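Local coordinates for protein DNA gyrase, B subunit, truncated (Myxococcus xanthus, PDB 3CWV) that probably takes part in the ATP-dependent breakage, passage and rejoining of double-stranded DNA, as a member of the type II topoisomerase GyrB family, at residues 13-18 and 102-107; 36-41 and 64-69; 110-115 and 130-135. One frame throughout, in Å; residues are numbered along the deposited sequence.

Overall arrangement
All three contacts lie in the part of the chain built on the eight-stranded mixed sheet, consistent with the ATPase fold of the GyrB family. Helix 102-107, part of contact 1, also touches both other contacts. Its Leu102 CD1 packs 3.8 Å from Leu38 CD2 of contact 2, and its Leu106 CB sits 3.7 Å from Tyr112 CE1 of contact 3. Contact 1 is also tied to contact 3 by a probable hydrogen bond, Glu13 OE2 to His131 NE2 at 2.7 Å. The centres of contacts 1 and 3 are about 13 Å apart. Contact 2 is centred about 16 Å from each of the others, and although contacts 2 and 3 use the same sheet, their nearest atoms stay about 6 Å apart.

Contact 1. Residues 13-18 and 102-107; sequences ENVRKR and LVVSLA
Arg16 NH1 donates a hydrogen bond to the backbone oxygen Ala107 O at 3.0 Å, with an N-H...O angle of 161°. The oxygen lies at the edge of the guanidinium, close to its plane, and NH1 in turn lies in the carbonyl plane, so the bond is well aligned from both ends. The methylene stem follows the same oxygen: Arg16 CG is 3.3 Å and Arg16 CD 3.4 Å from Ala107 O. A bend about the CG-CD bond (chi3 63°) curls the chain round the oxygen, which is how stem and NH1 can both reach one atom. The other terminal nitrogen, NH2, makes a salt bridge with Asp160, so the two partners together fix how the flat group is turned.

Beside this polar grip, Val15 supplies the apolar part. Its CG1, held anti to the backbone N, touches Ala107 CB at 3.8 Å and Val104 CG1 at 4.0 Å, the two valine side chains crossing at about a right angle. Tyr22 of helix 20-23 packs on both valines. The short Ala107 methyl faces helix 13-17, whose axis comes within 9.3 Å of that of helix 102-107 at a signed crossing angle of -67°.

Replacing Arg16 by a leucine would probably leave Asp160 without this charged mate and Ala107 O without this donor. Ala107 closes helix 102-107, and a carbonyl at a helix C-terminus carries partial negative charge. A guanidinium placed there, with a carboxylate on its other nitrogen, is therefore likely to be electrostatically stabilised; a polar bond joins the two helices beside the packing, and the salt bridge ties Arg16 to Asp160 as well.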
ATOM      1  N   GLU A  13     -11.809  16.447  17.646  1.00 31.26           N
ATOM      2  CA  GLU A  13     -11.183  17.255  18.693  1.00 31.64           C
ATOM      3  C   GLU A  13     -10.184  16.456  19.515  1.00 29.60           C
ATOM      4  O   GLU A  13      -9.152  16.995  19.907  1.00 32.02           O
ATOM      5  CB  GLU A  13     -12.240  17.958  19.568  1.00 32.10           C
ATOM      6  CG  GLU A  13     -12.842  19.190  18.897  1.00 37.10           C
ATOM      7  CD  GLU A  13     -11.790  20.206  18.430  1.00 39.91           C
ATOM      8  OE1 GLU A  13     -10.813  20.464  19.168  1.00 38.92           O
ATOM      9  OE2 GLU A  13     -11.944  20.767  17.323  1.00 34.42           O
ATOM     10  N   ASN A  14     -10.458  15.171  19.725  1.00 32.07           N
ATOM     11  CA  ASN A  14      -9.506  14.235  20.331  1.00 32.66           C
ATOM     12  C   ASN A  14      -8.235  14.102  19.524  1.00 31.77           C
ATOM     13  O   ASN A  14      -7.134  14.089  20.078  1.00 33.30           O
ATOM     14  CB  ASN A  14     -10.107  12.838  20.464  1.00 34.82           C
ATOM     15  CG  ASN A  14     -11.119  12.743  21.598  1.00 42.57           C
ATOM     16  OD1 ASN A  14     -11.384  13.723  22.304  1.00 45.38           O
ATOM     17  ND2 ASN A  14     -11.691  11.558  21.769  1.00 49.62           N
ATOM     18  N   VAL A  15      -8.377  13.989  18.209  1.00 26.79           N
ATOM     19  CA  VAL A  15      -7.199  13.921  17.334  1.00 24.99           C
ATOM     20  C   VAL A  15      -6.420  15.233  17.357  1.00 22.72           C
ATOM     21  O   VAL A  15      -5.186  15.223  17.430  1.00 24.11           O
ATOM     22  CB  VAL A  15      -7.599  13.560  15.873  1.00 24.50           C
ATOM     23  CG1 VAL A  15      -6.393  13.610  14.951  1.00 22.00           C
ATOM     24  CG2 VAL A  15      -8.216  12.147  15.832  1.00 26.30           C
ATOM     25  N   ARG A  16      -7.135  16.359  17.264  1.00 21.41           N
ATOM     26  CA  ARG A  16      -6.460  17.671  17.240  1.00 22.29           C
ATOM     27  C   ARG A  16      -5.762  17.979  18.572  1.00 23.99           C
ATOM     28  O   ARG A  16      -4.818  18.768  18.597  1.00 23.19           O
ATOM     29  CB  ARG A  16      -7.436  18.796  16.931  1.00 22.58           C
ATOM     30  CG  ARG A  16      -7.965  18.731  15.472  1.00 23.45           C
ATOM     31  CD  ARG A  16      -8.808  19.974  15.121  1.00 22.84           C
ATOM     32  NE  ARG A  16      -8.059  21.239  15.172  1.00 24.06           N
ATOM     33  CZ  ARG A  16      -7.403  21.820  14.176  1.00 23.67           C
ATOM     34  NH1 ARG A  16      -7.264  21.239  12.973  1.00 26.81           N
ATOM     35  NH2 ARG A  16      -6.801  22.988  14.413  1.00 28.24           N
ATOM     36  N   LYS A  17      -6.248  17.384  19.652  1.00 23.39           N
ATOM     37  CA  LYS A  17      -5.668  17.638  20.985  1.00 27.61           C
ATOM     38  C   LYS A  17      -4.311  16.970  21.173  1.00 26.78           C
ATOM     39  O   LYS A  17      -3.418  17.536  21.805  1.00 30.53           O
ATOM     40  CB  LYS A  17      -6.626  17.209  22.083  1.00 29.12           C
ATOM     41  CG  LYS A  17      -6.302  17.911  23.448  1.00 31.25           C
ATOM     42  CD  LYS A  17      -6.792  17.103  24.601  1.00 36.56           C
ATOM     43  CE  LYS A  17      -6.342  17.759  25.950  1.00 25.88           C
ATOM     44  NZ  LYS A  17      -7.159  17.103  27.006  1.00 29.28           N
ATOM     45  N   ARG A  18      -4.139  15.776  20.606  1.00 25.27           N
ATOM     46  CA  ARG A  18      -2.857  15.059  20.682  1.00 27.34           C
ATOM     47  C   ARG A  18      -2.470  14.466  19.315  1.00 26.65           C
ATOM     48  O   ARG A  18      -2.454  13.258  19.150  1.00 26.92           O
ATOM     49  CB  ARG A  18      -2.928  13.955  21.757  1.00 27.38           C
ATOM     50  CG  ARG A  18      -3.516  14.444  23.073  1.00 30.70           C
ATOM     51  CD  ARG A  18      -3.190  13.510  24.226  1.00 36.88           C
ATOM     52  NE  ARG A  18      -1.856  13.791  24.760  1.00 33.04           N
ATOM     53  CZ  ARG A  18      -1.343  13.197  25.828  1.00 37.26           C
ATOM     54  NH1 ARG A  18      -2.049  12.281  26.483  1.00 29.72           N
ATOM     55  NH2 ARG A  18      -0.126  13.526  26.234  1.00 27.08           N
ATOM     56  N   LEU A 102      -8.470   8.016   7.484  1.00 19.51           N
ATOM     57  CA  LEU A 102      -8.970   9.240   6.852  1.00 21.47           C
ATOM     58  C   LEU A 102      -9.320  10.405   7.793  1.00 21.01           C
ATOM     59  O   LEU A 102      -8.986  11.567   7.498  1.00 21.13           O
ATOM     60  CB  LEU A 102     -10.190   8.930   5.923  1.00 19.09           C
ATOM     61  CG  LEU A 102     -10.916  10.111   5.283  1.00 25.49           C
ATOM     62  CD1 LEU A 102      -9.987  10.898   4.340  1.00 23.00           C
ATOM     63  CD2 LEU A 102     -12.216   9.602   4.552  1.00 21.72           C
ATOM     64  N   VAL A 103     -10.035  10.132   8.885  1.00 18.71           N
ATOM     65  CA  VAL A 103     -10.479  11.200   9.755  1.00 20.00           C
ATOM     66  C   VAL A 103      -9.276  11.926  10.395  1.00 23.51           C
ATOM     67  O   VAL A 103      -9.390  13.082  10.736  1.00 19.96           O
ATOM     68  CB  VAL A 103     -11.422  10.718  10.872  1.00 21.73           C
ATOM     69  CG1 VAL A 103     -10.705   9.847  11.923  1.00 23.05           C
ATOM     70  CG2 VAL A 103     -12.088  11.949  11.598  1.00 23.00           C
ATOM     71  N   VAL A 104      -8.145  11.241  10.519  1.00 20.13           N
ATOM     72  CA  VAL A 104      -6.933  11.919  11.054  1.00 21.51           C
ATOM     73  C   VAL A 104      -6.428  12.969  10.071  1.00 20.69           C
ATOM     74  O   VAL A 104      -6.116  14.077  10.466  1.00 22.47           O
ATOM     75  CB  VAL A 104      -5.847  10.914  11.395  1.00 23.26           C
ATOM     76  CG1 VAL A 104      -4.568  11.630  11.975  1.00 21.76           C
ATOM     77  CG2 VAL A 104      -6.386   9.937  12.408  1.00 21.75           C
ATOM     78  N   SER A 105      -6.342  12.620   8.790  1.00 21.61           N
ATOM     79  CA  SER A 105      -5.888  13.576   7.784  1.00 23.19           C
ATOM     80  C   SER A 105      -6.814  14.772   7.742  1.00 21.61           C
ATOM     81  O   SER A 105      -6.362  15.912   7.660  1.00 19.23           O
ATOM     82  CB  SER A 105      -5.766  12.936   6.409  1.00 23.69           C
ATOM     83  OG  SER A 105      -4.834  11.878   6.460  1.00 23.82           O
ATOM     84  N   LEU A 106      -8.113  14.516   7.785  1.00 19.25           N
ATOM     85  CA  LEU A 106      -9.095  15.603   7.789  1.00 20.74           C
ATOM     86  C   LEU A 106      -9.039  16.400   9.090  1.00 18.31           C
ATOM     87  O   LEU A 106      -9.014  17.641   9.053  1.00 20.76           O
ATOM     88  CB  LEU A 106     -10.525  15.044   7.635  1.00 16.74           C
ATOM     89  CG  LEU A 106     -10.812  14.281   6.337  1.00 20.30           C
ATOM     90  CD1 LEU A 106     -12.271  13.731   6.361  1.00 22.21           C
ATOM     91  CD2 LEU A 106     -10.558  15.138   5.136  1.00 19.75           C
ATOM     92  N   ALA A 107      -9.012  15.708  10.235  1.00 20.31           N
ATOM     93  CA  ALA A 107      -8.957  16.410  11.534  1.00 19.51           C
ATOM     94  C   ALA A 107      -7.768  17.367  11.620  1.00 20.44           C
ATOM     95  O   ALA A 107      -7.868  18.444  12.220  1.00 20.61           O
ATOM     96  CB  ALA A 107      -8.867  15.392  12.743  1.00 20.34           C
TER

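Contact 2. Residues 36-41 and 64-69; sequences YFLLDV and IALFCT
Leu66 reaches from strand 64-69 into the flank of helix 36-41, and each of its outer atoms meets a different part of two consecutive helix residues. CB comes first: it already points at the helix and lies 3.9 Å from Leu38 CD1. Beyond it, with CG anti to the backbone N (chi1 179°), the branch point runs along the strand towards its C-terminal end, across the flank of the helix, and the two methyls branch from there. They divide between the two helix residues. Leu66 CD1 turns to Leu39 and meets its CD2 at 3.7 Å. Leu66 CD2 goes the other way, to Leu38, where it touches the side-chain methyl CD2 at 4.0 Å and also the helix backbone, at 3.7 Å from Leu38 O.

The side chains of Leu38 and Leu66 slide past each other in opposite directions, so that the base of Leu66 meets the end of Leu38 while its tip lies near the helix backbone.

On the sheet side Leu38 also packs on Val155 and Phe157 of strand 151-159, the strand that pairs with Leu66 through backbone hydrogen bonds. Leu39 extends the layer towards Arg177 and Leu181 of helix 171-184. A long helix laid on a face of the mixed sheet, sealed by leucines from both layers, is consistent with the alpha/beta sandwich of the GHKL ATPase fold expected of a GyrB-family protein.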
ATOM      1  N   TYR A  36      -0.042   9.468   3.368  1.00 19.57           N
ATOM      2  CA  TYR A  36      -0.032   7.993   3.342  1.00 22.44           C
ATOM      3  C   TYR A  36      -1.389   7.438   3.802  1.00 21.14           C
ATOM      4  O   TYR A  36      -1.844   6.410   3.281  1.00 23.63           O
ATOM      5  CB  TYR A  36       1.082   7.427   4.236  1.00 26.00           C
ATOM      6  CG  TYR A  36       2.499   7.838   3.826  1.00 28.33           C
ATOM      7  CD1 TYR A  36       2.817   8.170   2.502  1.00 24.84           C
ATOM      8  CD2 TYR A  36       3.525   7.861   4.773  1.00 30.57           C
ATOM      9  CE1 TYR A  36       4.141   8.529   2.143  1.00 24.94           C
ATOM     10  CE2 TYR A  36       4.833   8.237   4.427  1.00 32.30           C
ATOM     11  CZ  TYR A  36       5.123   8.557   3.124  1.00 33.64           C
ATOM     12  OH  TYR A  36       6.399   8.922   2.797  1.00 33.94           O
ATOM     13  N   PHE A  37      -2.027   8.101   4.773  1.00 18.57           N
ATOM     14  CA  PHE A  37      -3.368   7.661   5.222  1.00 20.22           C
ATOM     15  C   PHE A  37      -4.377   7.711   4.061  1.00 21.98           C
ATOM     16  O   PHE A  37      -5.227   6.807   3.905  1.00 22.63           O
ATOM     17  CB  PHE A  37      -3.908   8.496   6.406  1.00 19.44           C
ATOM     18  CG  PHE A  37      -3.072   8.420   7.692  1.00 20.62           C
ATOM     19  CD1 PHE A  37      -2.305   7.306   7.990  1.00 21.25           C
ATOM     20  CD2 PHE A  37      -3.125   9.470   8.611  1.00 22.32           C
ATOM     21  CE1 PHE A  37      -1.563   7.235   9.216  1.00 28.25           C
ATOM     22  CE2 PHE A  37      -2.402   9.415   9.810  1.00 27.93           C
ATOM     23  CZ  PHE A  37      -1.621   8.295  10.112  1.00 22.63           C
ATOM     24  N   LEU A  38      -4.341   8.788   3.277  1.00 21.65           N
ATOM     25  CA  LEU A  38      -5.188   8.863   2.053  1.00 25.03           C
ATOM     26  C   LEU A  38      -4.894   7.754   1.037  1.00 24.66           C
ATOM     27  O   LEU A  38      -5.811   7.079   0.545  1.00 22.28           O
ATOM     28  CB  LEU A  38      -5.097  10.240   1.379  1.00 25.34           C
ATOM     29  CG  LEU A  38      -6.105  11.304   1.786  1.00 35.57           C
ATOM     30  CD1 LEU A  38      -5.730  12.608   1.092  1.00 31.35           C
ATOM     31  CD2 LEU A  38      -7.571  10.892   1.394  1.00 30.68           C
ATOM     32  N   LEU A  39      -3.634   7.589   0.662  1.00 23.11           N
ATOM     33  CA  LEU A  39      -3.226   6.472  -0.201  1.00 25.25           C
ATOM     34  C   LEU A  39      -3.672   5.093   0.318  1.00 25.01           C
ATOM     35  O   LEU A  39      -4.080   4.225  -0.476  1.00 26.78           O
ATOM     36  CB  LEU A  39      -1.689   6.478  -0.408  1.00 25.09           C
ATOM     37  CG  LEU A  39      -1.231   7.685  -1.249  1.00 26.50           C
ATOM     38  CD1 LEU A  39       0.309   7.812  -1.219  1.00 28.62           C
ATOM     39  CD2 LEU A  39      -1.725   7.548  -2.663  1.00 20.49           C
ATOM     40  N   ASP A  40      -3.617   4.893   1.641  1.00 23.83           N
ATOM     41  CA  ASP A  40      -4.079   3.625   2.238  1.00 24.03           C
ATOM     42  C   ASP A  40      -5.603   3.403   2.025  1.00 25.65           C
ATOM     43  O   ASP A  40      -6.065   2.258   1.862  1.00 23.67           O
ATOM     44  CB  ASP A  40      -3.773   3.561   3.730  1.00 25.13           C
ATOM     45  CG  ASP A  40      -2.265   3.351   4.054  1.00 27.98           C
ATOM     46  OD1 ASP A  40      -1.453   3.039   3.157  1.00 31.22           O
ATOM     47  OD2 ASP A  40      -1.915   3.516   5.247  1.00 35.80           O
ATOM     48  N   VAL A  41      -6.381   4.485   2.091  1.00 23.62           N
ATOM     49  CA  VAL A  41      -7.814   4.425   1.754  1.00 25.27           C
ATOM     50  C   VAL A  41      -8.030   3.886   0.328  1.00 25.07           C
ATOM     51  O   VAL A  41      -8.847   2.973   0.102  1.00 27.05           O
ATOM     52  CB  VAL A  41      -8.513   5.815   1.858  1.00 25.34           C
ATOM     53  CG1 VAL A  41      -9.976   5.689   1.398  1.00 23.31           C
ATOM     54  CG2 VAL A  41      -8.499   6.330   3.272  1.00 21.07           C
ATOM     55  N   ILE A  64      -2.704  19.075  -0.740  1.00 27.21           N
ATOM     56  CA  ILE A  64      -2.577  17.725  -1.253  1.00 24.92           C
ATOM     57  C   ILE A  64      -3.970  17.358  -1.758  1.00 23.21           C
ATOM     58  O   ILE A  64      -4.957  17.650  -1.086  1.00 22.67           O
ATOM     59  CB  ILE A  64      -2.246  16.740  -0.096  1.00 26.79           C
ATOM     60  CG1 ILE A  64      -0.810  16.925   0.386  1.00 28.81           C
ATOM     61  CG2 ILE A  64      -2.452  15.254  -0.527  1.00 30.26           C
ATOM     62  CD1 ILE A  64       0.262  16.313  -0.533  1.00 33.45           C
ATOM     63  N   ALA A  65      -4.076  16.747  -2.924  1.00 23.71           N
ATOM     64  CA  ALA A  65      -5.404  16.200  -3.264  1.00 24.08           C
ATOM     65  C   ALA A  65      -5.265  14.763  -3.718  1.00 22.43           C
ATOM     66  O   ALA A  65      -4.304  14.414  -4.423  1.00 24.86           O
ATOM     67  CB  ALA A  65      -6.093  17.044  -4.344  1.00 26.70           C
ATOM     68  N   LEU A  66      -6.223  13.920  -3.328  1.00 22.38           N
ATOM     69  CA  LEU A  66      -6.258  12.546  -3.833  1.00 20.74           C
ATOM     70  C   LEU A  66      -7.636  12.336  -4.449  1.00 24.71           C
ATOM     71  O   LEU A  66      -8.640  12.670  -3.809  1.00 23.81           O
ATOM     72  CB  LEU A  66      -6.028  11.548  -2.685  1.00 22.98           C
ATOM     73  CG  LEU A  66      -6.083  10.075  -3.158  1.00 23.80           C
ATOM     74  CD1 LEU A  66      -4.728   9.523  -3.314  1.00 34.45           C
ATOM     75  CD2 LEU A  66      -6.906   9.239  -2.231  1.00 33.88           C
ATOM     76  N   PHE A  67      -7.670  11.856  -5.695  1.00 22.96           N
ATOM     77  CA  PHE A  67      -8.918  11.453  -6.344  1.00 24.24           C
ATOM     78  C   PHE A  67      -8.912   9.956  -6.614  1.00 25.04           C
ATOM     79  O   PHE A  67      -7.882   9.397  -7.000  1.00 22.34           O
ATOM     80  CB  PHE A  67      -9.146  12.230  -7.652  1.00 26.91           C
ATOM     81  CG  PHE A  67     -10.320  11.711  -8.458  1.00 29.38           C
ATOM     82  CD1 PHE A  67     -11.604  12.141  -8.182  1.00 27.55           C
ATOM     83  CD2 PHE A  67     -10.127  10.762  -9.460  1.00 25.58           C
ATOM     84  CE1 PHE A  67     -12.699  11.644  -8.893  1.00 27.08           C
ATOM     85  CE2 PHE A  67     -11.211  10.262 -10.182  1.00 27.44           C
ATOM     86  CZ  PHE A  67     -12.497  10.708  -9.903  1.00 28.47           C
ATOM     87  N   CYS A  68     -10.071   9.314  -6.416  1.00 25.52           N
ATOM     88  CA  CYS A  68     -10.237   7.886  -6.665  1.00 25.16           C
ATOM     89  C   CYS A  68     -11.526   7.671  -7.446  1.00 23.89           C
ATOM     90  O   CYS A  68     -12.520   8.286  -7.109  1.00 21.02           O
ATOM     91  CB  CYS A  68     -10.415   7.157  -5.345  1.00 26.24           C
ATOM     92  SG  CYS A  68      -8.951   7.066  -4.367  1.00 34.79           S
ATOM     93  N   THR A  69     -11.502   6.811  -8.463  1.00 22.86           N
ATOM     94  CA  THR A  69     -12.729   6.405  -9.147  1.00 24.56           C
ATOM     95  C   THR A  69     -13.350   5.307  -8.328  1.00 25.33           C
ATOM     96  O   THR A  69     -12.692   4.698  -7.482  1.00 24.56           O
ATOM     97  CB  THR A  69     -12.457   5.885 -10.596  1.00 24.47           C
ATOM     98  OG1 THR A  69     -11.472   4.843 -10.555  1.00 26.15           O
ATOM     99  CG2 THR A  69     -11.955   7.033 -11.491  1.00 25.68           C
TER

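Contact 3. Residues 110-115 and 130-135; sequences SRYQVD and GHPQGE
Tyr112 on strand 109-118 reaches Gly130, just before strand 131-139, and Pro132 within it, with strand 121-128 between the two in an antiparallel beta-meander at one end of the mixed sheet. Tyr112 pairs its backbone with Gly127 of the middle strand, and reaches the outer segment with its side chain. With CG placed between the backbone N and carbonyl carbon (chi1 65°), the ring carries its hydroxyl to the outer strand.

Gly130 O lies at the ring edge, 4.0 Å from CE1. The glycine has phi 98° and psi -8°, angles at which a CB would jam against the preceding carbonyl oxygen. Pro132 meets the hydroxyl: Tyr112 OH is 3.5 Å from Pro132 CD and 3.2 Å from Pro132 N, a close approach without a hydrogen bond, since proline N has no hydrogen to give, an amide nitrogen is a poor acceptor, and the hydroxyl hydrogen goes to a water. Ala82 of helix 75-82 also packs on the tyrosine.

That water is the hydroxyl's polar partner: Tyr112 OH donates to it at 2.6 Å, and it passes a hydrogen on to Gly130 O, also at 2.6 Å.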
ATOM      1  N   SER A 110      -6.187  22.514   8.290  1.00 23.87           N
ATOM      2  CA  SER A 110      -6.833  23.794   8.620  1.00 24.54           C
ATOM      3  C   SER A 110      -8.058  23.962   7.730  1.00 24.63           C
ATOM      4  O   SER A 110      -9.010  24.629   8.096  1.00 26.44           O
ATOM      5  CB  SER A 110      -5.891  24.985   8.403  1.00 21.96           C
ATOM      6  OG  SER A 110      -5.357  24.988   7.107  1.00 22.46           O
ATOM      7  N   ARG A 111      -8.013  23.344   6.563  1.00 24.14           N
ATOM      8  CA  ARG A 111      -9.174  23.374   5.666  1.00 24.08           C
ATOM      9  C   ARG A 111      -9.137  22.190   4.751  1.00 22.48           C
ATOM     10  O   ARG A 111      -8.063  21.709   4.410  1.00 20.83           O
ATOM     11  CB  ARG A 111      -9.175  24.655   4.807  1.00 25.23           C
ATOM     12  CG  ARG A 111      -7.905  24.935   4.039  1.00 28.19           C
ATOM     13  CD  ARG A 111      -7.906  26.425   3.604  1.00 28.81           C
ATOM     14  NE  ARG A 111      -6.703  26.831   2.877  1.00 29.02           N
ATOM     15  CZ  ARG A 111      -5.522  27.090   3.438  1.00 28.59           C
ATOM     16  NH1 ARG A 111      -5.346  26.920   4.742  1.00 37.95           N
ATOM     17  NH2 ARG A 111      -4.507  27.490   2.679  1.00 30.00           N
ATOM     18  N   TYR A 112     -10.327  21.760   4.304  1.00 22.79           N
ATOM     19  CA  TYR A 112     -10.408  20.752   3.292  1.00 21.47           C
ATOM     20  C   TYR A 112     -11.633  20.923   2.403  1.00 21.08           C
ATOM     21  O   TYR A 112     -12.537  21.698   2.711  1.00 23.02           O
ATOM     22  CB  TYR A 112     -10.396  19.343   3.895  1.00 18.42           C
ATOM     23  CG  TYR A 112     -11.544  18.888   4.769  1.00 24.06           C
ATOM     24  CD1 TYR A 112     -11.348  18.674   6.136  1.00 21.45           C
ATOM     25  CD2 TYR A 112     -12.807  18.590   4.237  1.00 22.85           C
ATOM     26  CE1 TYR A 112     -12.369  18.189   6.942  1.00 20.63           C
ATOM     27  CE2 TYR A 112     -13.829  18.094   5.048  1.00 17.90           C
ATOM     28  CZ  TYR A 112     -13.591  17.901   6.399  1.00 21.68           C
ATOM     29  OH  TYR A 112     -14.573  17.401   7.210  1.00 22.15           O
ATOM     30  N   GLN A 113     -11.625  20.181   1.315  1.00 21.71           N
ATOM     31  CA  GLN A 113     -12.778  20.127   0.412  1.00 20.53           C
ATOM     32  C   GLN A 113     -12.907  18.720  -0.093  1.00 20.19           C
ATOM     33  O   GLN A 113     -11.948  18.153  -0.621  1.00 22.85           O
ATOM     34  CB  GLN A 113     -12.589  21.100  -0.746  1.00 22.33           C
ATOM     35  CG  GLN A 113     -13.700  20.994  -1.795  1.00 22.27           C
ATOM     36  CD  GLN A 113     -13.559  22.059  -2.874  1.00 26.25           C
ATOM     37  OE1 GLN A 113     -13.306  23.221  -2.565  1.00 24.01           O
ATOM     38  NE2 GLN A 113     -13.722  21.663  -4.149  1.00 28.35           N
ATOM     39  N   VAL A 114     -14.089  18.132   0.067  1.00 21.52           N
ATOM     40  CA  VAL A 114     -14.304  16.805  -0.445  1.00 19.25           C
ATOM     41  C   VAL A 114     -15.396  16.884  -1.542  1.00 20.58           C
ATOM     42  O   VAL A 114     -16.439  17.456  -1.310  1.00 22.00           O
ATOM     43  CB  VAL A 114     -14.778  15.873   0.697  1.00 22.53           C
ATOM     44  CG1 VAL A 114     -15.190  14.498   0.180  1.00 21.45           C
ATOM     45  CG2 VAL A 114     -13.646  15.701   1.746  1.00 20.04           C
ATOM     46  N   ASP A 115     -15.141  16.277  -2.686  1.00 21.24           N
ATOM     47  CA  ASP A 115     -16.135  16.230  -3.779  1.00 24.91           C
ATOM     48  C   ASP A 115     -16.488  14.790  -4.061  1.00 22.98           C
ATOM     49  O   ASP A 115     -15.617  13.923  -4.086  1.00 24.63           O
ATOM     50  CB  ASP A 115     -15.576  16.869  -5.037  1.00 22.55           C
ATOM     51  CG  ASP A 115     -15.402  18.373  -4.912  1.00 29.64           C
ATOM     52  OD1 ASP A 115     -16.395  19.091  -5.144  1.00 30.40           O
ATOM     53  OD2 ASP A 115     -14.262  18.850  -4.637  1.00 29.35           O
ATOM     54  N   GLY A 130     -10.625  21.038  10.838  1.00 25.55           N
ATOM     55  CA  GLY A 130     -10.780  19.625  11.024  1.00 22.61           C
ATOM     56  C   GLY A 130     -12.189  19.122  10.930  1.00 24.61           C
ATOM     57  O   GLY A 130     -12.391  17.913  10.965  1.00 23.29           O
ATOM     58  N   HIS A 131     -13.157  20.044  10.845  1.00 25.44           N
ATOM     59  CA  HIS A 131     -14.582  19.715  10.973  1.00 24.73           C
ATOM     60  C   HIS A 131     -15.364  19.988   9.695  1.00 23.41           C
ATOM     61  O   HIS A 131     -15.213  21.033   9.119  1.00 25.02           O
ATOM     62  CB  HIS A 131     -15.254  20.602  12.050  1.00 25.22           C
ATOM     63  CG  HIS A 131     -14.795  20.306  13.439  1.00 25.38           C
ATOM     64  ND1 HIS A 131     -15.331  19.287  14.186  1.00 28.57           N
ATOM     65  CD2 HIS A 131     -13.827  20.870  14.198  1.00 28.83           C
ATOM     66  CE1 HIS A 131     -14.717  19.235  15.359  1.00 33.34           C
ATOM     67  NE2 HIS A 131     -13.790  20.176  15.383  1.00 24.94           N
ATOM     68  N   PRO A 132     -16.282  19.095   9.332  1.00 26.42           N
ATOM     69  CA  PRO A 132     -17.105  19.416   8.157  1.00 27.91           C
ATOM     70  C   PRO A 132     -18.024  20.592   8.461  1.00 30.37           C
ATOM     71  O   PRO A 132     -18.527  20.735   9.577  1.00 30.48           O
ATOM     72  CB  PRO A 132     -17.935  18.138   7.913  1.00 27.97           C
ATOM     73  CG  PRO A 132     -17.890  17.363   9.190  1.00 27.87           C
ATOM     74  CD  PRO A 132     -16.661  17.824   9.982  1.00 25.95           C
ATOM     75  N   GLN A 133     -18.204  21.448   7.473  1.00 30.94           N
ATOM     76  CA  GLN A 133     -19.166  22.526   7.576  1.00 33.42           C
ATOM     77  C   GLN A 133     -20.544  22.031   7.132  1.00 34.58           C
ATOM     78  O   GLN A 133     -20.830  21.939   5.937  1.00 36.98           O
ATOM     79  CB  GLN A 133     -18.671  23.688   6.751  1.00 31.64           C
ATOM     80  CG  GLN A 133     -17.292  24.148   7.221  1.00 32.07           C
ATOM     81  CD  GLN A 133     -17.310  24.476   8.708  1.00 32.35           C
ATOM     82  OE1 GLN A 133     -17.887  25.483   9.112  1.00 36.04           O
ATOM     83  NE2 GLN A 133     -16.721  23.600   9.534  1.00 30.44           N
ATOM     84  N   GLY A 134     -21.365  21.653   8.107  1.00 35.95           N
ATOM     85  CA  GLY A 134     -22.712  21.119   7.834  1.00 34.70           C
ATOM     86  C   GLY A 134     -22.612  19.785   7.119  1.00 36.02           C
ATOM     87  O   GLY A 134     -21.686  19.022   7.359  1.00 35.34           O
ATOM     88  N   GLU A 135     -23.548  19.501   6.216  1.00 30.60           N
ATOM     89  CA  GLU A 135     -23.495  18.265   5.465  1.00 29.36           C
ATOM     90  C   GLU A 135     -23.208  18.497   3.950  1.00 29.20           C
ATOM     91  O   GLU A 135     -23.393  17.599   3.142  1.00 31.33           O
ATOM     92  CB  GLU A 135     -24.789  17.473   5.668  1.00 28.91           C
ATOM     93  CG  GLU A 135     -26.029  18.213   5.164  1.00 31.08           C
ATOM     94  CD  GLU A 135     -27.294  17.438   5.418  1.00 33.60           C
ATOM     95  OE1 GLU A 135     -27.284  16.206   5.246  1.00 32.83           O
ATOM     96  OE2 GLU A 135     -28.299  18.065   5.799  1.00 32.36           O
TER
HETATM   97  O   HOH W   1     -13.673  16.300   9.374  1.00 22.67           O